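Local atomic coordinates of DUF655 domain-containing protein (Archaeoglobus fulgidus, PDB entry 2I5H), a protein that is of unknown function but belongs to a family of the helix-hairpin-helix clan, consistent with a role in binding nucleic acid. Residues A[22-31]-A[94-105]; A[39-47]-A[55-63]. All coordinates share one frame; numbering follows the deposited sequence.

Contact 1: residues A[22-31]-A[94-105]; sequences YVLDFMPYGH and LTPAAKTELPYV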
# COMPACT_ATOMS: atom_id res chain seq x y z
N TYR A 22 2.27 1.89 8.27
CA TYR A 22 1.01 2.47 8.71
C TYR A 22 0.12 1.38 9.32
O TYR A 22 0.02 0.27 8.80
CB TYR A 22 0.31 3.14 7.52
CG TYR A 22 0.90 4.49 7.15
CD1 TYR A 22 0.28 5.68 7.56
CD2 TYR A 22 2.06 4.59 6.40
CE1 TYR A 22 0.81 6.92 7.23
CE2 TYR A 22 2.60 5.84 6.06
CZ TYR A 22 1.97 7.00 6.48
OH TYR A 22 2.48 8.22 6.13
N VAL A 23 -0.53 1.72 10.43
CA VAL A 23 -1.38 0.79 11.15
C VAL A 23 -2.68 0.47 10.42
O VAL A 23 -3.42 1.36 10.01
CB VAL A 23 -1.72 1.33 12.56
CG1 VAL A 23 -2.66 0.38 13.26
CG2 VAL A 23 -0.44 1.51 13.36
N LEU A 24 -2.95 -0.82 10.27
CA LEU A 24 -4.16 -1.31 9.62
C LEU A 24 -5.17 -1.77 10.66
O LEU A 24 -6.38 -1.64 10.46
CB LEU A 24 -3.83 -2.49 8.70
CG LEU A 24 -2.84 -2.28 7.56
CD1 LEU A 24 -2.52 -3.63 6.91
CD2 LEU A 24 -3.43 -1.33 6.53
N ASP A 25 -4.66 -2.33 11.75
CA ASP A 25 -5.51 -2.86 12.81
C ASP A 25 -4.69 -3.06 14.08
O ASP A 25 -3.56 -3.55 14.02
CB ASP A 25 -6.10 -4.20 12.32
CG ASP A 25 -7.12 -4.79 13.28
OD1 ASP A 25 -7.88 -4.02 13.91
OD2 ASP A 25 -7.17 -6.03 13.39
N PHE A 26 -5.25 -2.66 15.21
CA PHE A 26 -4.57 -2.83 16.50
C PHE A 26 -5.39 -3.77 17.39
O PHE A 26 -6.60 -3.57 17.58
CB PHE A 26 -4.35 -1.49 17.20
CG PHE A 26 -3.78 -1.63 18.60
CD1 PHE A 26 -2.65 -2.41 18.84
CD2 PHE A 26 -4.41 -1.01 19.68
CE1 PHE A 26 -2.14 -2.57 20.13
CE2 PHE A 26 -3.91 -1.16 20.98
CZ PHE A 26 -2.77 -1.95 21.21
N MET A 27 -4.73 -4.79 17.93
CA MET A 27 -5.36 -5.78 18.80
C MET A 27 -4.71 -5.79 20.18
O MET A 27 -3.69 -6.46 20.39
CB MET A 27 -5.24 -7.17 18.19
CG MET A 27 -5.93 -7.33 16.85
SD MET A 27 -5.43 -8.82 15.97
CE MET A 27 -4.05 -8.21 15.04
N PRO A 28 -5.30 -5.07 21.14
CA PRO A 28 -4.78 -5.00 22.51
C PRO A 28 -4.39 -6.36 23.10
O PRO A 28 -3.36 -6.48 23.75
CB PRO A 28 -5.92 -4.35 23.28
CG PRO A 28 -6.50 -3.42 22.27
CD PRO A 28 -6.51 -4.24 21.00
N TYR A 29 -5.23 -7.37 22.88
CA TYR A 29 -4.94 -8.71 23.39
C TYR A 29 -4.57 -9.71 22.30
O TYR A 29 -4.69 -10.93 22.50
CB TYR A 29 -6.13 -9.27 24.18
CG TYR A 29 -6.07 -8.96 25.66
CD1 TYR A 29 -7.07 -8.22 26.29
CD2 TYR A 29 -4.98 -9.38 26.43
CE1 TYR A 29 -7.00 -7.91 27.65
CE2 TYR A 29 -4.89 -9.07 27.79
CZ TYR A 29 -5.90 -8.34 28.39
OH TYR A 29 -5.79 -7.99 29.71
N GLY A 30 -4.13 -9.21 21.16
CA GLY A 30 -3.75 -10.09 20.07
C GLY A 30 -4.92 -10.74 19.34
O GLY A 30 -6.05 -10.26 19.41
N HIS A 31 -4.65 -11.83 18.63
CA HIS A 31 -5.70 -12.50 17.88
C HIS A 31 -6.76 -13.13 18.76
O HIS A 31 -6.46 -13.82 19.73
CB HIS A 31 -5.08 -13.56 16.96
CG HIS A 31 -4.27 -12.97 15.85
ND1 HIS A 31 -4.83 -12.25 14.82
CD2 HIS A 31 -2.93 -12.95 15.64
CE1 HIS A 31 -3.88 -11.81 14.02
NE2 HIS A 31 -2.71 -12.22 14.49
N LEU A 94 -4.19 -11.19 7.03
CA LEU A 94 -4.71 -9.94 7.57
C LEU A 94 -6.06 -10.19 8.22
O LEU A 94 -6.83 -11.03 7.75
CB LEU A 94 -4.88 -8.89 6.46
CG LEU A 94 -3.63 -8.31 5.81
CD1 LEU A 94 -4.05 -7.39 4.67
CD2 LEU A 94 -2.81 -7.53 6.85
N THR A 95 -6.34 -9.47 9.30
CA THR A 95 -7.63 -9.60 9.97
C THR A 95 -8.68 -8.99 9.04
O THR A 95 -8.33 -8.30 8.08
CB THR A 95 -7.67 -8.82 11.30
OG1 THR A 95 -7.46 -7.42 11.03
CG2 THR A 95 -6.61 -9.32 12.26
N PRO A 96 -9.97 -9.24 9.31
CA PRO A 96 -11.02 -8.67 8.46
C PRO A 96 -10.96 -7.15 8.47
O PRO A 96 -11.12 -6.50 7.43
CB PRO A 96 -12.30 -9.19 9.11
CG PRO A 96 -11.87 -10.54 9.62
CD PRO A 96 -10.53 -10.22 10.25
N ALA A 97 -10.71 -6.59 9.65
CA ALA A 97 -10.61 -5.15 9.81
C ALA A 97 -9.43 -4.62 9.02
O ALA A 97 -9.52 -3.60 8.35
CB ALA A 97 -10.46 -4.80 11.29
N ALA A 98 -8.30 -5.33 9.08
CA ALA A 98 -7.12 -4.91 8.35
C ALA A 98 -7.36 -4.92 6.84
O ALA A 98 -6.91 -4.02 6.12
CB ALA A 98 -5.94 -5.80 8.70
N LYS A 99 -8.06 -5.94 6.35
CA LYS A 99 -8.34 -6.03 4.93
C LYS A 99 -9.22 -4.86 4.49
O LYS A 99 -9.02 -4.28 3.42
CB LYS A 99 -9.05 -7.36 4.59
CG LYS A 99 -8.16 -8.59 4.72
CD LYS A 99 -8.89 -9.82 4.20
CE LYS A 99 -8.04 -11.07 4.30
NZ LYS A 99 -8.79 -12.25 3.79
N THR A 100 -10.21 -4.52 5.30
CA THR A 100 -11.09 -3.41 4.96
C THR A 100 -10.32 -2.09 4.90
O THR A 100 -10.55 -1.27 4.02
CB THR A 100 -12.22 -3.24 5.99
OG1 THR A 100 -12.95 -4.46 6.10
CG2 THR A 100 -13.16 -2.11 5.57
N GLU A 101 -9.39 -1.91 5.83
CA GLU A 101 -8.61 -0.67 5.88
C GLU A 101 -7.49 -0.58 4.86
O GLU A 101 -7.10 0.52 4.48
CB GLU A 101 -8.01 -0.48 7.29
CG GLU A 101 -9.03 -0.30 8.41
CD GLU A 101 -9.93 0.91 8.23
OE1 GLU A 101 -9.52 1.89 7.58
OE2 GLU A 101 -11.06 0.88 8.77
N LEU A 102 -6.97 -1.72 4.41
CA LEU A 102 -5.84 -1.72 3.48
C LEU A 102 -5.93 -0.73 2.31
O LEU A 102 -5.04 0.09 2.13
CB LEU A 102 -5.59 -3.14 2.94
CG LEU A 102 -4.32 -3.31 2.08
CD1 LEU A 102 -3.07 -2.94 2.89
CD2 LEU A 102 -4.23 -4.75 1.60
N PRO A 103 -7.02 -0.78 1.51
CA PRO A 103 -7.09 0.17 0.40
C PRO A 103 -7.05 1.64 0.80
O PRO A 103 -6.46 2.46 0.10
CB PRO A 103 -8.38 -0.23 -0.32
CG PRO A 103 -9.22 -0.80 0.78
CD PRO A 103 -8.22 -1.62 1.57
N TYR A 104 -7.69 1.98 1.92
CA TYR A 104 -7.72 3.35 2.41
C TYR A 104 -6.35 3.81 2.89
O TYR A 104 -5.96 4.96 2.67
CB TYR A 104 -8.73 3.50 3.54
CG TYR A 104 -10.15 3.26 3.10
CD1 TYR A 104 -10.81 4.18 2.28
CD2 TYR A 104 -10.82 2.09 3.45
CE1 TYR A 104 -12.11 3.93 1.83
CE2 TYR A 104 -12.11 1.83 3.00
CZ TYR A 104 -12.75 2.76 2.19
OH TYR A 104 -14.02 2.51 1.75
N VAL A 105 -5.63 2.91 3.56
CA VAL A 105 -4.31 3.23 4.07
C VAL A 105 -3.30 3.36 2.92
O VAL A 105 -2.47 4.28 2.92
CB VAL A 105 -3.85 2.17 5.09
CG1 VAL A 105 -2.43 2.44 5.57
CG2 VAL A 105 -4.80 2.17 6.29
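Leu24 and Asp25 press against the first turns of helix 96-111, which packs on one face of the antiparallel sheet at strand 20-27. The strand makes a classic beta bulge here: Leu24 and Asp25 both stand opposite Gln46 of the neighbouring strand, so two successive side chains can point at the helix. Leu24 carries most of the apolar contact. Its CB rests on Ala98 CB at 3.9 Å, where a methyl lets strand and helix come close. Beyond CG the two branches part: CD1 meets Leu94 CD2 at 3.9 Å and lies near Leu102 CD1, while CD2 reaches Val105 CG2 at 3.8 Å. With CG anti to its own carbonyl carbon (chi1 -60°), the branches point at Leu94, Leu102 and Val105. Val105 also sets CG1 against Tyr22 CB, at 3.4 Å a tight fit, and the ring of Tyr22 runs on to meet His108.

Asp25 supplies the polar half. Thr95 is the N-cap of the helix: its OG1 accepts from Ala98 N at 3.0 Å and donates to Asp25 OD2, while its backbone N is held by Gln46. Threonine suits the cap because its hydroxyl accepts from the helix N-H, while its methyl, at the edge of the His31 ring, packs on Met27 SD at 3.9 Å. Thr95 OG1 approaches Asp25 OD2 at 2.8 Å from above the carboxylate plane, 47° out of it.

Contact 2: residues A[39-47]-A[55-63]; sequences HRREPLAQV and LLEVSIRKG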
# COMPACT_ATOMS: atom_id res chain seq x y z
N HIS A 39 -2.66 -13.96 30.00
CA HIS A 39 -1.47 -13.26 30.48
C HIS A 39 -0.25 -13.40 29.59
O HIS A 39 0.74 -12.70 29.77
CB HIS A 39 -1.13 -13.69 31.92
CG HIS A 39 -0.49 -15.04 32.01
ND1 HIS A 39 -1.21 -16.22 31.99
CD2 HIS A 39 0.81 -15.41 32.13
CE1 HIS A 39 -0.39 -17.24 32.09
NE2 HIS A 39 0.85 -16.78 32.17
N ARG A 40 -0.30 -14.31 28.62
CA ARG A 40 0.83 -14.49 27.72
C ARG A 40 0.62 -13.84 26.36
O ARG A 40 1.54 -13.79 25.54
CB ARG A 40 1.14 -15.98 27.56
CG ARG A 40 1.62 -16.64 28.85
CD ARG A 40 2.53 -17.82 28.55
NE ARG A 40 3.57 -17.41 27.62
CZ ARG A 40 3.71 -17.90 26.39
NH1 ARG A 40 2.88 -18.84 25.95
NH2 ARG A 40 4.67 -17.44 25.60
N ARG A 41 -0.58 -13.32 26.13
CA ARG A 41 -0.89 -12.68 24.85
C ARG A 41 -0.40 -11.24 24.86
O ARG A 41 -0.62 -10.50 25.81
CB ARG A 41 -2.39 -12.70 24.59
CG ARG A 41 -3.00 -14.07 24.70
CD ARG A 41 -4.49 -14.05 24.41
NE ARG A 41 -5.12 -15.29 24.85
CZ ARG A 41 -6.43 -15.52 24.81
NH1 ARG A 41 -7.25 -14.59 24.34
NH2 ARG A 41 -6.91 -16.67 25.27
N GLU A 42 0.28 -10.82 23.79
CA GLU A 42 0.76 -9.46 23.75
C GLU A 42 -0.03 -8.60 22.77
O GLU A 42 -0.71 -9.11 21.88
CB GLU A 42 2.25 -9.43 23.43
CG GLU A 42 2.65 -9.88 22.04
CD GLU A 42 4.13 -10.28 21.98
OE1 GLU A 42 4.98 -9.58 22.58
OE2 GLU A 42 4.44 -11.29 21.33
N PRO A 43 0.02 -7.28 22.95
CA PRO A 43 -0.70 -6.40 22.04
C PRO A 43 -0.04 -6.45 20.67
O PRO A 43 1.19 -6.37 20.56
CB PRO A 43 -0.60 -5.03 22.72
CG PRO A 43 0.63 -5.14 23.58
CD PRO A 43 0.57 -6.54 24.11
N LEU A 44 -0.85 -6.61 19.63
CA LEU A 44 -0.33 -6.71 18.28
C LEU A 44 -0.97 -5.72 17.32
O LEU A 44 -2.09 -5.27 17.54
CB LEU A 44 -0.58 -8.11 17.71
CG LEU A 44 -0.03 -9.35 18.42
CD1 LEU A 44 -0.56 -10.61 17.71
CD2 LEU A 44 1.50 -9.31 18.39
N ALA A 45 -0.25 -5.38 16.26
CA ALA A 45 -0.79 -4.53 15.21
C ALA A 45 -0.39 -5.10 13.85
O ALA A 45 0.68 -5.70 13.71
CB ALA A 45 -0.26 -3.10 15.34
N GLN A 46 -1.26 -4.96 12.86
CA GLN A 46 -0.90 -5.39 11.53
C GLN A 46 -0.65 -4.08 10.81
O GLN A 46 -1.46 -3.15 10.88
CB GLN A 46 -2.01 -6.20 10.88
CG GLN A 46 -2.27 -7.51 11.60
CD GLN A 46 -3.17 -8.45 10.82
OE1 GLN A 46 -4.08 -8.00 10.11
NE2 GLN A 46 -2.94 -9.75 10.96
N VAL A 47 0.50 -3.98 10.14
CA VAL A 47 0.86 -2.75 9.46
C VAL A 47 1.28 -2.97 8.02
O VAL A 47 1.57 -4.10 7.60
CB VAL A 47 2.01 -2.04 10.21
CG1 VAL A 47 1.61 -1.81 11.66
CG2 VAL A 47 3.30 -2.88 10.15
N LEU A 55 3.48 -6.28 4.21
CA LEU A 55 2.52 -6.50 5.29
C LEU A 55 3.25 -7.16 6.45
O LEU A 55 3.91 -8.19 6.28
CB LEU A 55 1.38 -7.41 4.84
CG LEU A 55 0.54 -6.95 3.65
CD1 LEU A 55 -0.57 -7.98 3.40
CD2 LEU A 55 -0.07 -5.58 3.93
N LEU A 56 3.13 -6.56 7.63
CA LEU A 56 3.81 -7.07 8.81
C LEU A 56 2.93 -7.13 10.04
O LEU A 56 2.00 -6.34 10.20
CB LEU A 56 5.02 -6.18 9.14
CG LEU A 56 6.12 -5.98 8.09
CD1 LEU A 56 7.05 -4.84 8.49
CD2 LEU A 56 6.91 -7.27 7.95
N GLU A 57 3.23 -8.08 10.92
CA GLU A 57 2.53 -8.18 12.18
C GLU A 57 3.63 -7.83 13.18
O GLU A 57 4.74 -8.37 13.11
CB GLU A 57 2.02 -9.60 12.42
CG GLU A 57 1.23 -9.74 13.70
CD GLU A 57 0.24 -10.90 13.65
OE1 GLU A 57 -0.74 -10.82 12.88
OE2 GLU A 57 0.46 -11.88 14.37
N VAL A 58 3.34 -6.89 14.08
CA VAL A 58 4.31 -6.45 15.07
C VAL A 58 3.69 -6.38 16.45
O VAL A 58 2.48 -6.21 16.59
CB VAL A 58 4.82 -5.03 14.74
CG1 VAL A 58 5.32 -4.96 13.31
CG2 VAL A 58 3.69 -4.02 14.93
N SER A 59 4.51 -6.52 17.49
CA SER A 59 4.00 -6.38 18.84
C SER A 59 4.10 -4.88 19.16
O SER A 59 4.92 -4.16 18.58
CB SER A 59 4.82 -7.21 19.84
OG SER A 59 6.21 -7.02 19.65
N ILE A 60 3.25 -4.42 20.07
CA ILE A 60 3.23 -3.01 20.44
C ILE A 60 3.66 -2.86 21.90
O ILE A 60 3.35 -3.70 22.73
CB ILE A 60 1.79 -2.43 20.24
CG1 ILE A 60 1.40 -2.51 18.76
CG2 ILE A 60 1.72 -0.99 20.74
CD1 ILE A 60 2.31 -1.73 17.82
N ARG A 61 4.41 -1.79 22.20
CA ARG A 61 4.89 -1.54 23.55
C ARG A 61 3.77 -1.23 24.53
O ARG A 61 2.69 -0.77 24.15
CB ARG A 61 5.89 -0.38 23.54
CG ARG A 61 7.13 -0.66 22.70
CD ARG A 61 8.03 0.57 22.66
NE ARG A 61 8.54 0.87 23.99
CZ ARG A 61 9.55 0.23 24.56
NH1 ARG A 61 10.18 -0.75 23.92
NH2 ARG A 61 9.92 0.56 25.79
N LYS A 62 4.03 -1.48 25.81
CA LYS A 62 3.04 -1.22 26.85
C LYS A 62 2.62 0.25 26.88
O LYS A 62 3.41 1.14 26.59
CB LYS A 62 3.61 -1.61 28.22
CG LYS A 62 4.00 -3.06 28.34
CD LYS A 62 4.45 -3.40 29.75
CE LYS A 62 4.82 -4.88 29.85
NZ LYS A 62 3.66 -5.74 29.45
N GLY A 63 1.35 0.48 27.21
CA GLY A 63 0.84 1.84 27.32
C GLY A 63 0.55 2.56 26.02
O GLY A 63 0.23 3.74 26.03
O HOH W 1 7.09 -9.27 20.92
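Strands 44-49 and 55-60 form an antiparallel beta hairpin, and Ala45 with Val58 and Val47 with Leu56 are its hydrogen-bonded pairs here. Each is closed by two backbone bonds; Val47 N to Leu56 O is 2.8 Å. One further bond, from Ile60 N to Pro43 O, carries the pairing past the strand's start; proline, lacking an N-H, can still accept there.

The apolar contacts lie on the face of Ala45 and Val47. Ala45 CB meets Ile60 CD1 at 3.8 Å, its small size admitting the longer branch, while Val47 CG2 lies against Leu56 CB at 3.9 Å.

Polar groups gather on the other face. The extended chain of Glu57, with CG anti to the backbone N (chi1 -178°), brings OE1 to Gln46 and to His31, and OE2 to Arg87. Cutting Glu57 back to alanine would probably leave His31 NE2 and Arg87 without these mates and Gln46 NE2 with Asp93 O alone of its two acceptors. Glu42 OE1 and Ser59 OG share a water; Glu42 OE2 forms a salt bridge with Lys86, and Ser59 OG is hydrogen-bonded to Lys84 N. Gln46 OE1 accepts from Thr95 N, while NE2 reaches Glu57 OE1 at 3.1 Å, almost straight at 175°, with the acceptor in the amide plane.

How the contacts relate
The two contacts belong to one sheet, their centres about 12 Å apart, and contact 2 is nested in the chain loop that contact 1 closes. Strand 20-27 lies beside strand 44-49, so the hairpin of contact 2 continues the sheet on which the helix of contact 1 rests; Met27 N lies 2.7 Å from Leu44 O, probably a hydrogen bond. Gln46 is the main junction. Its OE1 is 2.8 Å from Thr95 N, a probable bond at the helix start, and lies 3.2 Å from Ala98 CB. Glu57 adds a second bridge through His31 NE2. Together these links tie the helix start and the turn after strand 20-27 to the hairpin.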